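ATPase BagA (Mycobacterium tuberculosis H37Rv, PDB 6BS3) forms, with BagB, a heterodimeric ATPase complex whose ATP hydrolysis is required for resistance to nitric oxide and to elevated glycerol. Local coordinates at residues Ile238-Ile243 with Leu313-Val318; Thr210-Leu215 with Thr296-Ile301. All coordinates share one frame; numbering follows the deposited sequence.

Interaction 1: Ile238-Ile243 with Leu313-Val318; sequences IVNRNI and LELPTV. With ADP (adenosine-5'-diphosphate), chain C.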
ATOM      1  N   ILE A 238       8.890  10.868   9.636  1.00 40.44           N
ATOM      2  CA  ILE A 238       8.058  10.426  10.746  1.00 39.23           C
ATOM      3  C   ILE A 238       8.046   8.913  10.783  1.00 44.69           C
ATOM      4  O   ILE A 238       7.461   8.279   9.898  1.00 45.64           O
ATOM      5  CB  ILE A 238       6.633  11.055  10.704  1.00 41.67           C
ATOM      6  CG1 ILE A 238       6.703  12.597  10.567  1.00 42.64           C
ATOM      7  CG2 ILE A 238       5.786  10.608  11.921  1.00 40.39           C
ATOM      8  CD1 ILE A 238       5.300  13.396  10.344  1.00 46.01           C
ATOM      9  N   VAL A 239       8.719   8.333  11.792  1.00 42.12           N
ATOM     10  CA  VAL A 239       8.791   6.884  11.985  1.00 41.61           C
ATOM     11  C   VAL A 239       7.586   6.462  12.801  1.00 45.92           C
ATOM     12  O   VAL A 239       7.535   6.702  14.002  1.00 45.98           O
ATOM     13  CB  VAL A 239      10.142   6.356  12.565  1.00 45.37           C
ATOM     14  CG1 VAL A 239      10.102   4.833  12.742  1.00 45.19           C
ATOM     15  CG2 VAL A 239      11.326   6.749  11.682  1.00 44.36           C
ATOM     16  N   ASN A 240       6.600   5.859  12.126  1.00 42.77           N
ATOM     17  CA  ASN A 240       5.362   5.384  12.727  1.00 42.16           C
ATOM     18  C   ASN A 240       5.501   3.962  13.302  1.00 46.46           C
ATOM     19  O   ASN A 240       6.432   3.220  12.953  1.00 44.38           O
ATOM     20  CB  ASN A 240       4.242   5.423  11.668  1.00 42.32           C
ATOM     21  CG  ASN A 240       2.836   5.412  12.219  1.00 53.18           C
ATOM     22  OD1 ASN A 240       2.582   5.769  13.381  1.00 46.48           O
ATOM     23  ND2 ASN A 240       1.881   5.001  11.388  1.00 40.71           N
ATOM     24  N   ARG A 241       4.546   3.602  14.185  1.00 45.39           N
ATOM     25  CA  ARG A 241       4.356   2.292  14.837  1.00 45.81           C
ATOM     26  C   ARG A 241       5.625   1.713  15.453  1.00 51.73           C
ATOM     27  O   ARG A 241       6.003   0.570  15.169  1.00 51.51           O
ATOM     28  CB  ARG A 241       3.683   1.262  13.915  1.00 40.99           C
ATOM     29  CG  ARG A 241       2.415   1.759  13.268  1.00 44.68           C
ATOM     30  CD  ARG A 241       1.482   0.648  12.860  1.00 57.20           C
ATOM     31  NE  ARG A 241       2.118  -0.319  11.973  1.00 69.86           N
ATOM     32  CZ  ARG A 241       1.526  -1.412  11.513  1.00 89.87           C
ATOM     33  NH1 ARG A 241       0.260  -1.670  11.824  1.00 79.94           N
ATOM     34  NH2 ARG A 241       2.190  -2.252  10.730  1.00 82.91           N
ATOM     35  N   ASN A 242       6.255   2.502  16.336  1.00 48.06           N
ATOM     36  CA  ASN A 242       7.423   2.060  17.065  1.00 47.52           C
ATOM     37  C   ASN A 242       6.979   1.083  18.133  1.00 52.42           C
ATOM     38  O   ASN A 242       5.817   1.097  18.530  1.00 50.55           O
ATOM     39  CB  ASN A 242       8.150   3.243  17.681  1.00 44.24           C
ATOM     40  CG  ASN A 242       8.970   3.978  16.668  1.00 61.87           C
ATOM     41  OD1 ASN A 242      10.070   3.530  16.281  1.00 49.22           O
ATOM     42  ND2 ASN A 242       8.440   5.118  16.216  1.00 52.13           N
ATOM     43  N   ILE A 243       7.890   0.189  18.546  1.00 52.05           N
ATOM     44  CA  ILE A 243       7.612  -0.819  19.576  1.00 52.23           C
ATOM     45  C   ILE A 243       8.692  -0.766  20.661  1.00 58.24           C
ATOM     46  O   ILE A 243       9.808  -0.325  20.363  1.00 57.39           O
ATOM     47  CB  ILE A 243       7.375  -2.248  18.994  1.00 54.54           C
ATOM     48  CG1 ILE A 243       8.599  -2.756  18.191  1.00 54.77           C
ATOM     49  CG2 ILE A 243       6.069  -2.305  18.193  1.00 53.70           C
ATOM     50  CD1 ILE A 243       8.602  -4.195  17.859  1.00 60.50           C
ATOM     51  N   LEU A 313      10.912  12.274  13.694  1.00 41.35           N
ATOM     52  CA  LEU A 313       9.839  12.159  14.677  1.00 41.38           C
ATOM     53  C   LEU A 313       9.487  10.668  14.792  1.00 45.86           C
ATOM     54  O   LEU A 313       9.689   9.917  13.837  1.00 43.53           O
ATOM     55  CB  LEU A 313       8.577  12.986  14.241  1.00 41.04           C
ATOM     56  CG  LEU A 313       8.738  14.533  14.196  1.00 43.68           C
ATOM     57  CD1 LEU A 313       7.641  15.189  13.384  1.00 42.43           C
ATOM     58  CD2 LEU A 313       8.768  15.131  15.603  1.00 44.11           C
ATOM     59  N   GLU A 314       8.989  10.247  15.973  1.00 43.40           N
ATOM     60  CA  GLU A 314       8.621   8.865  16.283  1.00 42.35           C
ATOM     61  C   GLU A 314       7.259   8.827  16.945  1.00 46.03           C
ATOM     62  O   GLU A 314       7.029   9.527  17.927  1.00 45.53           O
ATOM     63  CB  GLU A 314       9.622   8.197  17.252  1.00 43.46           C
ATOM     64  CG  GLU A 314      11.075   8.117  16.795  1.00 49.31           C
ATOM     65  CD  GLU A 314      11.829   9.429  16.830  1.00 67.62           C
ATOM     66  OE1 GLU A 314      11.520  10.278  17.697  1.00 69.81           O
ATOM     67  OE2 GLU A 314      12.717   9.616  15.968  1.00 68.24           O
ATOM     68  N   LEU A 315       6.385   7.949  16.442  1.00 42.37           N
ATOM     69  CA  LEU A 315       5.070   7.718  16.994  1.00 42.20           C
ATOM     70  C   LEU A 315       4.964   6.272  17.476  1.00 47.90           C
ATOM     71  O   LEU A 315       5.597   5.380  16.893  1.00 47.27           O
ATOM     72  CB  LEU A 315       3.972   8.044  15.953  1.00 42.11           C
ATOM     73  CG  LEU A 315       3.885   9.514  15.526  1.00 45.41           C
ATOM     74  CD1 LEU A 315       2.918   9.673  14.388  1.00 45.58           C
ATOM     75  CD2 LEU A 315       3.464  10.409  16.690  1.00 44.07           C
ATOM     76  N   PRO A 316       4.193   6.019  18.561  1.00 45.19           N
ATOM     77  CA  PRO A 316       4.042   4.638  19.031  1.00 45.15           C
ATOM     78  C   PRO A 316       2.985   3.875  18.211  1.00 51.59           C
ATOM     79  O   PRO A 316       2.374   4.422  17.281  1.00 51.00           O
ATOM     80  CB  PRO A 316       3.577   4.833  20.480  1.00 46.82           C
ATOM     81  CG  PRO A 316       2.708   6.076  20.411  1.00 50.79           C
ATOM     82  CD  PRO A 316       3.388   6.962  19.377  1.00 46.66           C
ATOM     83  N   THR A 317       2.791   2.596  18.563  1.00 49.67           N
ATOM     84  CA  THR A 317       1.773   1.731  18.001  1.00 49.93           C
ATOM     85  C   THR A 317       0.571   1.855  18.939  1.00 57.44           C
ATOM     86  O   THR A 317       0.711   1.664  20.154  1.00 55.83           O
ATOM     87  CB  THR A 317       2.253   0.257  17.998  1.00 52.16           C
ATOM     88  OG1 THR A 317       3.387   0.110  17.152  1.00 49.70           O
ATOM     89  CG2 THR A 317       1.152  -0.727  17.590  1.00 46.76           C
ATOM     90  N   VAL A 318      -0.603   2.143  18.369  1.00 58.48           N
ATOM     91  CA  VAL A 318      -1.886   2.174  19.078  1.00 60.72           C
ATOM     92  C   VAL A 318      -2.325   0.683  19.133  1.00 68.83           C
ATOM     93  O   VAL A 318      -2.481   0.052  18.085  1.00 67.09           O
ATOM     94  CB  VAL A 318      -2.903   3.105  18.360  1.00 64.75           C
ATOM     95  CG1 VAL A 318      -4.304   2.918  18.918  1.00 64.72           C
ATOM     96  CG2 VAL A 318      -2.475   4.569  18.452  1.00 64.15           C
TER
HETATM   97  PB  ADP C 401      -1.735   5.316   4.544  1.00 42.91           P
HETATM   98  O1B ADP C 401      -2.700   6.506   4.359  1.00 43.66           O
HETATM   99  O2B ADP C 401      -2.144   4.173   3.586  1.00 49.22           O
HETATM  100  O3B ADP C 401      -0.280   5.674   4.403  1.00 41.74           O
HETATM  101  PA  ADP C 401      -3.182   4.737   7.072  1.00 43.89           P
HETATM  102  O1A ADP C 401      -4.512   4.404   6.376  1.00 45.13           O
HETATM  103  O2A ADP C 401      -3.248   6.029   7.793  1.00 43.04           O
HETATM  104  O3A ADP C 401      -2.003   4.739   6.002  1.00 42.93           O
HETATM  105  O5' ADP C 401      -2.654   3.524   7.948  1.00 45.43           O
HETATM  106  C5' ADP C 401      -2.573   2.137   7.547  1.00 44.12           C
HETATM  107  C4' ADP C 401      -3.180   1.300   8.649  1.00 45.72           C
HETATM  108  O4' ADP C 401      -2.366   1.410   9.835  1.00 46.42           O
HETATM  109  C3' ADP C 401      -4.599   1.676   9.082  1.00 49.81           C
HETATM  110  O3' ADP C 401      -5.333   0.501   9.393  1.00 53.27           O
HETATM  111  C2' ADP C 401      -4.363   2.556  10.317  1.00 47.49           C
HETATM  112  O2' ADP C 401      -5.468   2.606  11.214  1.00 47.19           O
HETATM  113  C1' ADP C 401      -3.134   1.884  10.926  1.00 45.50           C
HETATM  114  N9  ADP C 401      -2.287   2.753  11.743  1.00 47.04           N
HETATM  115  C8  ADP C 401      -1.695   3.932  11.367  1.00 48.39           C
HETATM  116  N7  ADP C 401      -0.923   4.461  12.286  1.00 48.19           N
HETATM  117  C5  ADP C 401      -1.017   3.570  13.346  1.00 47.04           C
HETATM  118  C6  ADP C 401      -0.407   3.536  14.621  1.00 44.98           C
HETATM  119  N6  ADP C 401       0.413   4.483  15.080  1.00 43.84           N
HETATM  120  N1  ADP C 401      -0.676   2.477  15.421  1.00 46.36           N
HETATM  121  C2  ADP C 401      -1.508   1.527  14.977  1.00 46.22           C
HETATM  122  N3  ADP C 401      -2.156   1.463  13.809  1.00 49.12           N
HETATM  123  C4  ADP C 401      -1.856   2.515  13.026  1.00 47.61           C

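Interaction 2: Thr210-Leu215 with Thr296-Ile301; sequences TLLEAL and TARAEI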
ATOM      1  N   THR A 210       7.223   6.744   7.412  1.00 42.31           N
ATOM      2  CA  THR A 210       7.851   5.454   7.166  1.00 42.51           C
ATOM      3  C   THR A 210       7.577   4.492   8.315  1.00 46.82           C
ATOM      4  O   THR A 210       7.251   4.919   9.424  1.00 45.78           O
ATOM      5  CB  THR A 210       9.374   5.623   6.857  1.00 47.89           C
ATOM      6  OG1 THR A 210       9.861   4.396   6.315  1.00 50.47           O
ATOM      7  CG2 THR A 210      10.212   6.019   8.090  1.00 42.73           C
ATOM      8  N   LEU A 211       7.727   3.187   8.034  1.00 45.04           N
ATOM      9  CA  LEU A 211       7.697   2.107   9.020  1.00 44.27           C
ATOM     10  C   LEU A 211       9.128   1.569   9.061  1.00 47.35           C
ATOM     11  O   LEU A 211       9.890   1.764   8.098  1.00 45.42           O
ATOM     12  CB  LEU A 211       6.700   0.990   8.644  1.00 43.82           C
ATOM     13  CG  LEU A 211       5.199   1.376   8.582  1.00 47.23           C
ATOM     14  CD1 LEU A 211       4.387   0.268   7.964  1.00 46.62           C
ATOM     15  CD2 LEU A 211       4.631   1.738   9.955  1.00 45.74           C
ATOM     16  N   LEU A 212       9.524   0.938  10.180  1.00 45.17           N
ATOM     17  CA  LEU A 212      10.872   0.358  10.272  1.00 44.90           C
ATOM     18  C   LEU A 212      10.872  -1.001   9.568  1.00 50.73           C
ATOM     19  O   LEU A 212      11.059  -2.055  10.179  1.00 51.65           O
ATOM     20  CB  LEU A 212      11.429   0.310  11.722  1.00 44.24           C
ATOM     21  CG  LEU A 212      11.768   1.678  12.356  1.00 48.89           C
ATOM     22  CD1 LEU A 212      12.546   1.514  13.660  1.00 47.46           C
ATOM     23  CD2 LEU A 212      12.550   2.596  11.383  1.00 51.71           C
ATOM     24  N   GLU A 213      10.616  -0.945   8.257  1.00 48.24           N
ATOM     25  CA  GLU A 213      10.539  -2.056   7.299  1.00 47.97           C
ATOM     26  C   GLU A 213      11.304  -1.624   6.066  1.00 50.77           C
ATOM     27  O   GLU A 213      11.346  -0.438   5.767  1.00 50.37           O
ATOM     28  CB  GLU A 213       9.074  -2.369   6.956  1.00 49.22           C
ATOM     29  CG  GLU A 213       8.308  -2.947   8.136  1.00 57.05           C
ATOM     30  CD  GLU A 213       6.803  -3.042   7.999  1.00 70.67           C
ATOM     31  OE1 GLU A 213       6.287  -2.994   6.858  1.00 62.30           O
ATOM     32  OE2 GLU A 213       6.137  -3.172   9.052  1.00 69.52           O
ATOM     33  N   ALA A 214      11.932  -2.566   5.384  1.00 48.61           N
ATOM     34  CA  ALA A 214      12.831  -2.357   4.236  1.00 48.76           C
ATOM     35  C   ALA A 214      12.282  -1.463   3.115  1.00 53.11           C
ATOM     36  O   ALA A 214      12.931  -0.478   2.769  1.00 52.13           O
ATOM     37  CB  ALA A 214      13.275  -3.700   3.665  1.00 48.78           C
ATOM     38  N   LEU A 215      11.107  -1.808   2.555  1.00 50.53           N
ATOM     39  CA  LEU A 215      10.488  -1.081   1.448  1.00 49.55           C
ATOM     40  C   LEU A 215      10.037   0.342   1.835  1.00 53.68           C
ATOM     41  O   LEU A 215      10.411   1.259   1.100  1.00 53.49           O
ATOM     42  CB  LEU A 215       9.359  -1.886   0.785  1.00 49.07           C
ATOM     43  CG  LEU A 215       9.753  -3.200   0.091  1.00 53.55           C
ATOM     44  CD1 LEU A 215       8.524  -3.880  -0.478  1.00 53.36           C
ATOM     45  CD2 LEU A 215      10.776  -2.975  -1.029  1.00 54.86           C
ATOM     46  N   THR A 296      16.673  -5.880  16.496  1.00 55.21           N
ATOM     47  CA  THR A 296      17.980  -5.761  15.842  1.00 54.16           C
ATOM     48  C   THR A 296      17.814  -5.453  14.360  1.00 57.04           C
ATOM     49  O   THR A 296      18.398  -4.478  13.885  1.00 57.12           O
ATOM     50  CB  THR A 296      18.819  -7.007  16.139  1.00 63.67           C
ATOM     51  OG1 THR A 296      18.924  -7.154  17.556  1.00 63.91           O
ATOM     52  CG2 THR A 296      20.207  -6.958  15.512  1.00 63.45           C
ATOM     53  N   ALA A 297      16.984  -6.257  13.648  1.00 51.63           N
ATOM     54  CA  ALA A 297      16.649  -6.094  12.234  1.00 50.64           C
ATOM     55  C   ALA A 297      15.998  -4.713  11.990  1.00 56.16           C
ATOM     56  O   ALA A 297      16.356  -4.029  11.024  1.00 56.49           O
ATOM     57  CB  ALA A 297      15.706  -7.204  11.797  1.00 51.00           C
ATOM     58  N   ARG A 298      15.059  -4.294  12.875  1.00 52.27           N
ATOM     59  CA  ARG A 298      14.402  -2.977  12.776  1.00 51.57           C
ATOM     60  C   ARG A 298      15.426  -1.837  12.924  1.00 56.32           C
ATOM     61  O   ARG A 298      15.368  -0.887  12.146  1.00 56.92           O
ATOM     62  CB  ARG A 298      13.265  -2.838  13.787  1.00 47.51           C
ATOM     63  CG  ARG A 298      12.012  -3.609  13.396  1.00 49.69           C
ATOM     64  CD  ARG A 298      11.007  -3.688  14.532  1.00 51.29           C
ATOM     65  NE  ARG A 298      10.516  -2.369  14.946  1.00 56.82           N
ATOM     66  CZ  ARG A 298       9.456  -1.754  14.433  1.00 62.78           C
ATOM     67  NH1 ARG A 298       8.755  -2.322  13.464  1.00 49.99           N
ATOM     68  NH2 ARG A 298       9.096  -0.559  14.879  1.00 56.36           N
ATOM     69  N   ALA A 299      16.394  -1.975  13.866  1.00 52.81           N
ATOM     70  CA  ALA A 299      17.492  -1.016  14.119  1.00 53.33           C
ATOM     71  C   ALA A 299      18.467  -0.916  12.924  1.00 60.75           C
ATOM     72  O   ALA A 299      18.980   0.168  12.645  1.00 61.71           O
ATOM     73  CB  ALA A 299      18.252  -1.394  15.389  1.00 53.16           C
ATOM     74  N   GLU A 300      18.689  -2.041  12.216  1.00 58.08           N
ATOM     75  CA  GLU A 300      19.532  -2.161  11.022  1.00 58.37           C
ATOM     76  C   GLU A 300      18.896  -1.409   9.845  1.00 60.67           C
ATOM     77  O   GLU A 300      19.608  -0.795   9.056  1.00 60.59           O
ATOM     78  CB  GLU A 300      19.702  -3.642  10.662  1.00 60.04           C
ATOM     79  CG  GLU A 300      21.006  -3.983   9.967  1.00 75.10           C
ATOM     80  CD  GLU A 300      21.131  -5.449   9.584  1.00103.01           C
ATOM     81  OE1 GLU A 300      20.979  -6.316  10.476  1.00104.33           O
ATOM     82  OE2 GLU A 300      21.382  -5.729   8.388  1.00 91.99           O
ATOM     83  N   ILE A 301      17.558  -1.476   9.735  1.00 56.19           N
ATOM     84  CA  ILE A 301      16.743  -0.796   8.726  1.00 54.87           C
ATOM     85  C   ILE A 301      16.759   0.723   9.022  1.00 58.43           C
ATOM     86  O   ILE A 301      17.026   1.520   8.117  1.00 56.76           O
ATOM     87  CB  ILE A 301      15.306  -1.426   8.694  1.00 56.90           C
ATOM     88  CG1 ILE A 301      15.313  -2.756   7.884  1.00 56.61           C
ATOM     89  CG2 ILE A 301      14.244  -0.445   8.150  1.00 55.72           C
ATOM     90  CD1 ILE A 301      14.178  -3.837   8.235  1.00 56.78           C
TER
HETATM   91  O   HOH W   1       7.749   0.803  12.355  1.00 46.76           O
HETATM   92  O   HOH W   2       6.350  -1.590  11.618  1.00 59.45           O

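Interaction 1: Ile238-Ile243 with Leu313-Val318
The side-chain amide of Asn-242 passes Glu-314 at a slant, its plane turned 56° from the carboxylate and ND2 against CB of Glu-314, and presents its edge to Leu-315: ND2 donates to Leu-315 O at 2.9 Å with the acceptor close to the amide plane, although ND2 itself sits above the plane of that carbonyl. The adenine of ADP, a second flat group, is held by both segments. Over one face run the methylenes of Arg-241, with CG 3.6 Å from adenine C6 and CD close to C2, while the edge of the Arg-241 guanidinium approaches N3. Along the adenine edge, Val-318 N donates a nearly straight bond to N1 of 3.0 Å, and N6 donates to Pro-316 O at 2.9 Å. A weak second bond joins N6 to OD1 of Asn-240. ND2 of Asn-240 donates to Thr-32 O and lies 3.0 Å from adenine N7.

Behind this site the two segments pair as parallel strands, with Val-239 N on Leu-313 O and Leu-315 N on Val-239 O. At the corner near Arg-241, Asn-242 N also reaches Leu-315 O, so that carbonyl is gripped twice by one residue. Thr-317 OG1, placed anti to its own carbonyl carbon (chi1 -64°), gives its proton to Asn-242 O at 3.0 Å, from well above the carbonyl plane. On the sheet face that carries Ile-238 and Leu-313, Ile-238 CG1 lies beside Leu-313 CD1, and its CG2 meets Leu-315 CD1 at 3.9 Å, next to Ile-37 of helix 34-46.

N1 accepting while N6 donates is the hydrogen-bonding pattern of adenine, so the contact is consistent with selection for that base, and the bonds between the two segments set both halves of the site against each other.

Interaction 2: Thr210-Leu215 with Thr296-Ile301
Leu-212 rests its CB on the guanidinium of Arg-298, 3.9 Å from CZ and over the centre of one face. Van der Waals packing of this sort, aliphatic carbon on a flat cation, is one half of the contact. The arginine chain comes in alongside, CG touching Leu-212 O at 3.7 Å, and its bend at chi3 (62°) folds the flat end back over the leucine. One helical turn farther on, Ile-301 closes the other part of the patch. Its CG2, anti to the backbone N, meets the peptide between Leu-212 and Glu-213, 3.7 Å from Leu-212 C, while CD1 reaches Ala-214 N at 3.8 Å. Within 210-215 the isoleucine meets backbone atoms.

Polar links pass through water, since no direct hydrogen bond joins the two segments. One water accepts from Leu-212 N at 2.8 Å and, weakly, from Arg-298 NH2. A second, in the plane of the guanidinium at its edge, accepts from NH1 at 3.1 Å and donates to OE2 of Glu-213, bridging opposite charges whose nearest atoms do not touch.

Within 210-215 an inverse gamma turn centred on Leu-212, closed by Glu-213 N on Leu-211 O at 2.8 Å, is consistent with the leucine facing helix 278-302. Glu-213 then takes the N-cap position of the helix that follows.

The contact thus sits where strand 204-210 passes into helix 214-229, against the C-terminal end of the long helix 278-302. Ile-301 also touches Val-217 of helix 214-229, and Leu-212 touches Val-239 of strand 234-242, so that the turn is packed between helix and sheet.

How the interactions relate
Both contacts belong to the same nucleotide-binding domain and meet along strand 234-242, whose Ile-238 and Asn-240 probably exchange backbone hydrogen bonds with Thr-210. Interaction 1 is the more buried, a pairing of neighbouring strands at one border of the sheet, with straight backbone bonds that run out into the adenine site. Interaction 2 lies at the surface, where a strand-to-helix turn meets helix 278-302, and relies on van der Waals packing, partly against a guanidinium face, and on bridging water. Arg-298 links the two by a weak bond to Arg-241 O. The comparison illustrates how chemistry follows position: direct hydrogen bonds across 238-243 and 313-318, water-mediated ones across 210-215 and 296-301.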